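Local coordinates for protein enoyl-CoA hydratase/isomerase (Shewanella pealeana, PDB 4KPK) that probably acts as an isomerase or hydratase on acyl-CoA substrates, as a trimeric member of the crotonase-like enoyl-CoA hydratase/isomerase family, at residues 101-104 / 105-108; 184-188 / 189-193; 202-206 / 207-211; 225-228 / 229-232. All blocks are in the same frame, centred on the assembly; numbering follows the deposited sequence.

Contact 1 of 4, residues 101-104 / 105-108; sequences DLNW and MRKQ
The side-chain amide of Gln108 lies stacked over one face of the Trp104 indole, the two planes only 18° apart. Its NE2 sits toward the rim of the ring, 3.4 Å from Trp104 CZ2, while Gln108 CG rides over the five-membered ring in a CH-pi contact, 4.2 Å from its centroid. Trp104 has CG anti to its N (chi1 -180°), which lays the indole out beside its own carbonyl and above the residue one turn on. A leucine in place of Trp104 offers no flat face, and the Gln108 amide would probably be freer to turn. All this belongs to the first turns of helix 102-109, with Asp101 as the N-cap: Asp101 OD1 accepts from Trp104 N at 3.0 Å, on the anti side of the carboxylate, and more weakly from Asn103 N. The other carboxylate oxygen, OD2, makes a salt bridge with Arg56. Behind the cap the regular backbone bonds begin, Met105 N reaching Asp101 O at 2.9 Å. On another side of the helix the selenomethionine Met105 bends at chi3, bringing CE within 3.9 Å of Leu102 CD1. Leu102 CD2 meets Arg106 NH2 at 3.8 Å, and both residues pack on Phe285 of a second subunit.

Contact 2 of 4, residues 184-188 / 189-193; sequences YVTRA and MGQRA
Two backbone bonds carry the turn from Val185 and Thr186 into Met189 and Gly190. Met189 N donates to Val185 O at 3.0 Å, a nearly straight bond (173°) that completes the last regular turn of helix 182-189. Gly190 N reaches back to Thr186 O at 2.8 Å, but with more bend (137°), since the chain is already leaving the helix. This is a helix-to-helix junction turning at glycine: Gly190 takes positive phi (89°) just after one helix and serves as N-cap residue of the next, 191-200. A side chain at these angles would collide with the carbonyl oxygen of Met189, so only glycine fits comfortably.

Side-chain packing lies on both sides of the glycine. Val185 CG1 and the selenium of Met189, atom SE, lie alongside each other at 4.0 Å, both side chains pointing the same way. Across the junction, the Thr186 methyl CG2 makes a van der Waals contact with the Gln191 amide, 3.6 Å from NE2, the Gln191 chain bending at chi2 to bring its amide there.

The polar ends are held from outside. Thr186 OG1 bonds to Ser182 O, and Gln191 NE2 to Leu248 O of a second subunit. Arg187 forms salt bridges with Glu252 and Asp131, while Arg192 of a neighbouring subunit packs against Ala188.

Contact 3 of 4, residues 202-206 / 207-211; sequences ERFDA and QKALE
Phe204 and Asp205 meet Lys208 and Ala209 in a local contact where a short, weakly bonded strand near 203-204 runs into helix 206-212, and Asp205 is the N-cap. Its OD1 accepts from Lys208 N at 3.1 Å in an almost straight bond (173°), met nearly along the C-O axis. The cap is reached because Asp205 holds CG between its own N and carbonyl carbon (chi1 70°), which turns the carboxylate back over the opening turn. Its position beside the helix start would probably favour the charged form. Regular backbone bonding starts at the same residue: Ala209 N donates to Asp205 O at 3.1 Å, and Leu210 N follows with Ala206 O at 2.9 Å.

An apolar contact backs the cap. Phe204 and Lys208 cross at about a right angle, with Phe204 CB 3.8 Å from Lys208 CG, so the aliphatic start of the lysine packs against the base of the aromatic side chain. Farther out on the ring, Phe204 CE2 lies 4.3 Å from Ala209 CB. Along the outer face of the helix, Gln207 NE2 gives Glu211 OE2 a hydrogen bond of 2.7 Å; the acceptor lies in the amide plane, whereas the donor comes from above the carboxylate plane.

Phe204 also meets the rings of Tyr197 from helix 191-200 and Phe167 from strand 167-168, the antiparallel partner of strand 203-204. Ala206, Gln207 and Leu210 pack on Ile218 of strand 217-218, placing the helix start between that strand, outermost in the main sheet within this chain, and the little two-stranded sheet.

Contact 4 of 4, residues 225-228 / 229-232; sequences AAQP and FIDA
Gln227 O accepts from Asp231 N at 2.8 Å in a bond that is close to linear (176°), the shortest of the backbone bonds here. One residue earlier, Ala226 O takes Ile230 N at 2.9 Å, and one later Pro228 O takes Ala232 N at 3.0 Å. Pro228 has no N-H to give to the preceding turn, and the helix is kinked at that point, although the bonds after it keep the regular spacing.

On the exposed side the same pair of residues meets a second time. Gln227 bends at chi2, which carries NE2 over to Asp231 OD1 at 3.4 Å; the hydrogen bond is weak, and the amide and carboxylate planes stand 67° apart. On the buried side Phe229 has CG anti to its carbonyl carbon (chi1 -64°), directing the ring back along the helix. Ala225 O then lies at the ring edge, in its plane, with CD2 of Phe229 3.2 Å away. Ile230 reaches the turn before with CD1, 4.1 Å from Ala226 CB.

Phe229 rests on Ile158 and Ile160 of strand 158-161 and on Ile138 of strand 137-141, where Ile230 also packs; Phe229 also packs against Arg196 of a neighbouring subunit. The pattern is that of an amphipathic helix laid on a beta-sheet, here the mixed sheet of the crotonase-like fold, with Gln227, Pro228 and Asp231 on the exposed side.

How the contacts relate
All four are local contacts along one chain, but their settings differ. Contact 1 is the surface one; contacts 2, 3 and 4 are partly buried. Contact 1 stacks an amide on an indole, whereas contact 4 sets an aromatic and an aliphatic side chain against the main sheet. Contacts 1 and 3 both open a helix with an aspartate cap, while contact 2 joins two helices through glycine and contact 4 lies inside a single helix kinked at proline. Contacts 2 and 3 touch directly, Met189 CE lying 4.3 Å from Phe204 CZ, with helix 191-200 leading from one to the other. Contacts 1, 2 and, through Glu202, 3 meet the second subunit; contacts 2 and 4 the third.

Contact 1 of 4, residues 101-104 / 105-108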
# COMPACT_ATOMS: atom_id res chain seq x y z
N ASP A 101 21.25 14.55 -17.47
CA ASP A 101 22.30 14.95 -18.40
C ASP A 101 23.57 15.30 -17.61
O ASP A 101 23.50 16.06 -16.65
CB ASP A 101 21.74 16.13 -19.24
CG ASP A 101 22.76 16.74 -20.20
OD1 ASP A 101 23.70 17.44 -19.77
OD2 ASP A 101 22.56 16.61 -21.41
N LEU A 102 24.73 14.71 -17.98
CA LEU A 102 26.01 14.97 -17.28
C LEU A 102 26.41 16.46 -17.22
O LEU A 102 26.96 16.92 -16.21
CB LEU A 102 27.18 14.19 -17.90
CG LEU A 102 28.60 14.27 -17.29
CD1 LEU A 102 28.58 13.84 -15.84
CD2 LEU A 102 29.64 13.39 -18.03
N ASN A 103 26.17 17.17 -18.32
CA ASN A 103 26.50 18.58 -18.39
C ASN A 103 25.66 19.35 -17.43
O ASN A 103 26.13 20.28 -16.81
CB ASN A 103 26.33 19.14 -19.79
CG ASN A 103 27.59 19.04 -20.58
OD1 ASN A 103 28.65 19.44 -20.10
ND2 ASN A 103 27.52 18.46 -21.79
N TRP A 104 24.40 18.93 -17.30
CA TRP A 104 23.46 19.55 -16.37
C TRP A 104 23.93 19.24 -14.96
O TRP A 104 23.96 20.10 -14.11
CB TRP A 104 22.02 19.06 -16.60
CG TRP A 104 20.98 19.63 -15.72
CD1 TRP A 104 20.81 20.96 -15.39
CD2 TRP A 104 19.91 18.92 -15.11
NE1 TRP A 104 19.71 21.10 -14.60
CE2 TRP A 104 19.13 19.87 -14.39
CE3 TRP A 104 19.53 17.56 -15.08
CZ2 TRP A 104 17.98 19.51 -13.64
CZ3 TRP A 104 18.37 17.17 -14.31
CH2 TRP A 104 17.62 18.17 -13.59
N MSE A 105 24.36 18.01 -14.73
CA MSE A 105 24.82 17.67 -13.40
C MSE A 105 26.02 18.50 -12.98
O MSE A 105 26.13 18.87 -11.80
CB MSE A 105 25.13 16.19 -13.29
CG MSE A 105 23.90 15.30 -13.50
SE MSE A 105 24.42 13.39 -13.30
CE MSE A 105 24.93 12.65 -15.04
N ARG A 106 26.97 18.73 -13.88
CA ARG A 106 28.13 19.61 -13.56
C ARG A 106 27.70 21.00 -13.14
O ARG A 106 28.29 21.59 -12.26
CB ARG A 106 29.05 19.79 -14.75
CG ARG A 106 29.90 18.57 -15.08
CD ARG A 106 30.70 18.79 -16.34
NE ARG A 106 31.14 17.51 -16.88
CZ ARG A 106 32.19 16.81 -16.43
NH1 ARG A 106 32.93 17.21 -15.40
NH2 ARG A 106 32.51 15.67 -17.03
N LYS A 107 26.69 21.52 -13.81
CA LYS A 107 26.15 22.84 -13.47
C LYS A 107 25.54 22.83 -12.07
O LYS A 107 25.81 23.74 -11.28
CB LYS A 107 25.12 23.31 -14.50
CG LYS A 107 25.65 23.31 -15.93
CD LYS A 107 24.71 24.13 -16.79
CE LYS A 107 25.05 24.12 -18.27
NZ LYS A 107 23.93 24.87 -18.90
N GLN A 108 24.73 21.81 -11.76
CA GLN A 108 24.09 21.72 -10.42
C GLN A 108 25.12 21.68 -9.29
O GLN A 108 24.95 22.29 -8.21
CB GLN A 108 23.21 20.46 -10.33
CG GLN A 108 22.00 20.45 -11.27
CD GLN A 108 21.33 19.07 -11.33
OE1 GLN A 108 21.93 18.04 -11.72
NE2 GLN A 108 20.07 19.03 -10.94

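Contact 2 of 4, residues 184-188 / 189-193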
# COMPACT_ATOMS: atom_id res chain seq x y z
N TYR A 184 5.75 10.35 -5.29
CA TYR A 184 5.03 9.67 -6.33
C TYR A 184 5.55 8.25 -6.45
O TYR A 184 4.81 7.32 -6.67
CB TYR A 184 5.21 10.45 -7.64
CG TYR A 184 4.86 11.90 -7.43
CD1 TYR A 184 3.54 12.32 -7.40
CD2 TYR A 184 5.84 12.85 -7.21
CE1 TYR A 184 3.20 13.69 -7.16
CE2 TYR A 184 5.51 14.20 -6.94
CZ TYR A 184 4.21 14.62 -6.94
OH TYR A 184 3.87 15.98 -6.69
N VAL A 185 6.83 8.09 -6.28
CA VAL A 185 7.41 6.76 -6.49
C VAL A 185 6.98 5.87 -5.36
O VAL A 185 6.64 4.72 -5.58
CB VAL A 185 8.92 6.83 -6.65
CG1 VAL A 185 9.57 5.46 -6.46
CG2 VAL A 185 9.25 7.43 -8.00
N THR A 186 6.95 6.44 -4.15
CA THR A 186 6.53 5.75 -2.94
C THR A 186 5.06 5.37 -2.97
O THR A 186 4.64 4.25 -2.57
CB THR A 186 6.90 6.58 -1.69
OG1 THR A 186 8.28 6.83 -1.73
CG2 THR A 186 6.65 5.83 -0.42
N ARG A 187 4.25 6.27 -3.47
CA ARG A 187 2.86 5.96 -3.65
C ARG A 187 2.70 4.72 -4.58
O ARG A 187 1.85 3.87 -4.35
CB ARG A 187 2.12 7.13 -4.27
CG ARG A 187 0.62 7.03 -4.18
CD ARG A 187 -0.06 8.16 -4.90
NE ARG A 187 0.60 8.41 -6.15
CZ ARG A 187 0.47 9.51 -6.88
NH1 ARG A 187 -0.29 10.50 -6.47
NH2 ARG A 187 1.11 9.61 -8.05
N ALA A 188 3.50 4.65 -5.62
CA ALA A 188 3.33 3.58 -6.60
C ALA A 188 3.78 2.24 -6.08
O ALA A 188 3.02 1.32 -6.07
CB ALA A 188 4.10 3.94 -7.84
N MSE A 189 5.02 2.17 -5.63
CA MSE A 189 5.67 0.90 -5.26
C MSE A 189 5.58 0.54 -3.80
O MSE A 189 5.79 -0.62 -3.44
CB MSE A 189 7.12 0.99 -5.71
CG MSE A 189 8.08 1.58 -4.69
SE MSE A 189 9.98 1.61 -5.29
CE MSE A 189 10.25 -0.11 -6.19
N GLY A 190 5.21 1.51 -2.95
CA GLY A 190 5.06 1.27 -1.52
C GLY A 190 6.38 1.48 -0.75
O GLY A 190 7.47 1.38 -1.31
N GLN A 191 6.26 1.75 0.56
CA GLN A 191 7.39 1.90 1.48
C GLN A 191 8.30 0.71 1.64
O GLN A 191 9.51 0.86 1.70
CB GLN A 191 6.90 2.31 2.88
CG GLN A 191 6.24 3.72 2.94
CD GLN A 191 7.22 4.80 3.40
OE1 GLN A 191 8.29 4.50 3.97
NE2 GLN A 191 6.87 6.08 3.12
N ARG A 192 7.74 -0.47 1.79
CA ARG A 192 8.55 -1.69 1.88
C ARG A 192 9.58 -1.82 0.70
O ARG A 192 10.76 -2.01 0.92
CB ARG A 192 7.64 -2.94 2.03
CG ARG A 192 8.36 -4.19 2.54
CD ARG A 192 8.75 -4.09 4.00
NE ARG A 192 9.95 -4.86 4.48
CZ ARG A 192 9.93 -5.90 5.30
NH1 ARG A 192 8.79 -6.41 5.73
NH2 ARG A 192 11.02 -6.48 5.71
N ALA A 193 9.14 -1.62 -0.52
CA ALA A 193 10.04 -1.69 -1.66
C ALA A 193 10.90 -0.43 -1.84
O ALA A 193 12.04 -0.51 -2.27
CB ALA A 193 9.25 -1.97 -2.94

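Contact 3 of 4, residues 202-206 / 207-211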
# COMPACT_ATOMS: atom_id res chain seq x y z
N GLU A 202 19.98 -0.53 -6.61
CA GLU A 202 20.08 -1.59 -7.58
C GLU A 202 19.17 -1.37 -8.77
O GLU A 202 18.14 -0.67 -8.70
CB GLU A 202 19.81 -2.95 -6.93
CG GLU A 202 18.39 -3.15 -6.46
CD GLU A 202 18.29 -4.25 -5.42
OE1 GLU A 202 18.33 -5.47 -5.81
OE2 GLU A 202 18.16 -3.89 -4.23
N ARG A 203 19.58 -1.97 -9.89
CA ARG A 203 18.81 -1.98 -11.10
C ARG A 203 17.69 -2.97 -10.89
O ARG A 203 17.87 -3.93 -10.17
CB ARG A 203 19.69 -2.41 -12.30
CG ARG A 203 19.50 -1.50 -13.50
CD ARG A 203 20.48 -1.87 -14.62
NE ARG A 203 21.84 -1.54 -14.21
CZ ARG A 203 22.49 -0.43 -14.55
NH1 ARG A 203 21.93 0.47 -15.35
NH2 ARG A 203 23.72 -0.23 -14.09
N PHE A 204 16.54 -2.72 -11.50
CA PHE A 204 15.46 -3.71 -11.54
C PHE A 204 14.80 -3.75 -12.91
O PHE A 204 15.00 -2.82 -13.70
CB PHE A 204 14.49 -3.61 -10.37
CG PHE A 204 13.71 -2.32 -10.28
CD1 PHE A 204 14.17 -1.29 -9.50
CD2 PHE A 204 12.46 -2.22 -10.86
CE1 PHE A 204 13.42 -0.12 -9.34
CE2 PHE A 204 11.71 -1.06 -10.74
CZ PHE A 204 12.19 0.00 -9.98
N ASP A 205 14.17 -4.88 -13.22
CA ASP A 205 13.71 -5.16 -14.56
C ASP A 205 12.20 -4.98 -14.70
O ASP A 205 11.53 -4.55 -13.79
CB ASP A 205 14.21 -6.55 -15.11
CG ASP A 205 13.58 -7.77 -14.44
OD1 ASP A 205 12.53 -7.69 -13.78
OD2 ASP A 205 14.17 -8.86 -14.59
N ALA A 206 11.70 -5.25 -15.90
CA ALA A 206 10.35 -5.00 -16.27
C ALA A 206 9.42 -5.82 -15.40
O ALA A 206 8.37 -5.34 -14.97
CB ALA A 206 10.16 -5.40 -17.74
N GLN A 207 9.77 -7.08 -15.18
CA GLN A 207 8.87 -7.97 -14.49
C GLN A 207 8.72 -7.52 -13.04
O GLN A 207 7.66 -7.55 -12.48
CB GLN A 207 9.44 -9.39 -14.54
CG GLN A 207 8.65 -10.38 -13.73
CD GLN A 207 7.18 -10.44 -14.13
OE1 GLN A 207 6.85 -10.40 -15.34
NE2 GLN A 207 6.28 -10.53 -13.14
N LYS A 208 9.82 -7.18 -12.42
CA LYS A 208 9.79 -6.66 -11.04
C LYS A 208 8.96 -5.35 -10.93
O LYS A 208 8.20 -5.17 -10.00
CB LYS A 208 11.25 -6.41 -10.60
CG LYS A 208 11.47 -5.66 -9.30
CD LYS A 208 10.78 -6.30 -8.13
CE LYS A 208 11.30 -7.67 -7.84
NZ LYS A 208 10.75 -8.04 -6.51
N ALA A 209 9.12 -4.48 -11.92
CA ALA A 209 8.34 -3.27 -12.11
C ALA A 209 6.85 -3.53 -12.11
O ALA A 209 6.04 -2.80 -11.48
CB ALA A 209 8.74 -2.59 -13.43
N LEU A 210 6.49 -4.57 -12.85
CA LEU A 210 5.12 -4.97 -12.95
C LEU A 210 4.62 -5.42 -11.58
O LEU A 210 3.53 -5.00 -11.17
CB LEU A 210 4.95 -6.07 -14.05
CG LEU A 210 3.55 -6.66 -14.27
CD1 LEU A 210 2.63 -5.56 -14.78
CD2 LEU A 210 3.54 -7.81 -15.29
N GLU A 211 5.38 -6.28 -10.88
CA GLU A 211 5.01 -6.79 -9.55
C GLU A 211 4.81 -5.69 -8.51
O GLU A 211 3.93 -5.76 -7.67
CB GLU A 211 6.08 -7.77 -9.01
CG GLU A 211 5.93 -9.20 -9.58
CD GLU A 211 7.25 -9.91 -9.82
OE1 GLU A 211 8.24 -9.57 -9.17
OE2 GLU A 211 7.29 -10.83 -10.69

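Contact 4 of 4, residues 225-228 / 229-232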
# COMPACT_ATOMS: atom_id res chain seq x y z
N ALA A 225 -0.19 -2.17 -27.35
CA ALA A 225 -0.56 -2.32 -25.94
C ALA A 225 -1.42 -1.13 -25.42
O ALA A 225 -2.29 -1.32 -24.53
CB ALA A 225 0.68 -2.52 -25.06
N ALA A 226 -1.18 0.07 -25.99
CA ALA A 226 -1.87 1.28 -25.54
C ALA A 226 -3.28 1.39 -26.11
O ALA A 226 -4.15 2.03 -25.52
CB ALA A 226 -1.04 2.53 -25.86
N GLN A 227 -3.51 0.76 -27.26
CA GLN A 227 -4.76 0.95 -28.00
C GLN A 227 -6.02 0.68 -27.18
O GLN A 227 -6.91 1.51 -27.14
CB GLN A 227 -4.78 0.06 -29.28
CG GLN A 227 -5.75 0.57 -30.34
CD GLN A 227 -5.57 2.05 -30.62
OE1 GLN A 227 -4.45 2.52 -30.72
NE2 GLN A 227 -6.68 2.80 -30.70
N PRO A 228 -6.10 -0.51 -26.56
CA PRO A 228 -7.28 -0.83 -25.77
C PRO A 228 -7.50 0.18 -24.63
O PRO A 228 -8.63 0.51 -24.36
CB PRO A 228 -6.96 -2.22 -25.22
CG PRO A 228 -5.47 -2.38 -25.36
CD PRO A 228 -5.12 -1.60 -26.57
N PHE A 229 -6.45 0.67 -23.99
CA PHE A 229 -6.62 1.74 -22.95
C PHE A 229 -7.11 3.03 -23.58
O PHE A 229 -8.03 3.68 -23.07
CB PHE A 229 -5.31 2.05 -22.26
CG PHE A 229 -4.73 0.90 -21.46
CD1 PHE A 229 -5.13 0.68 -20.16
CD2 PHE A 229 -3.78 0.07 -22.02
CE1 PHE A 229 -4.58 -0.37 -19.43
CE2 PHE A 229 -3.22 -0.96 -21.29
CZ PHE A 229 -3.61 -1.20 -19.99
N ILE A 230 -6.54 3.42 -24.72
CA ILE A 230 -7.00 4.62 -25.41
C ILE A 230 -8.48 4.53 -25.78
O ILE A 230 -9.25 5.43 -25.49
CB ILE A 230 -6.18 4.95 -26.68
CG1 ILE A 230 -4.74 5.36 -26.31
CG2 ILE A 230 -6.84 6.06 -27.51
CD1 ILE A 230 -3.73 5.15 -27.43
N ASP A 231 -8.86 3.43 -26.41
CA ASP A 231 -10.28 3.15 -26.69
C ASP A 231 -11.18 3.24 -25.45
O ASP A 231 -12.27 3.82 -25.53
CB ASP A 231 -10.42 1.77 -27.36
CG ASP A 231 -9.88 1.79 -28.78
OD1 ASP A 231 -9.75 2.90 -29.34
OD2 ASP A 231 -9.59 0.71 -29.39
N ALA A 232 -10.76 2.68 -24.31
CA ALA A 232 -11.63 2.69 -23.16
C ALA A 232 -11.77 4.17 -22.66
O ALA A 232 -12.85 4.65 -22.40
CB ALA A 232 -11.08 1.79 -22.10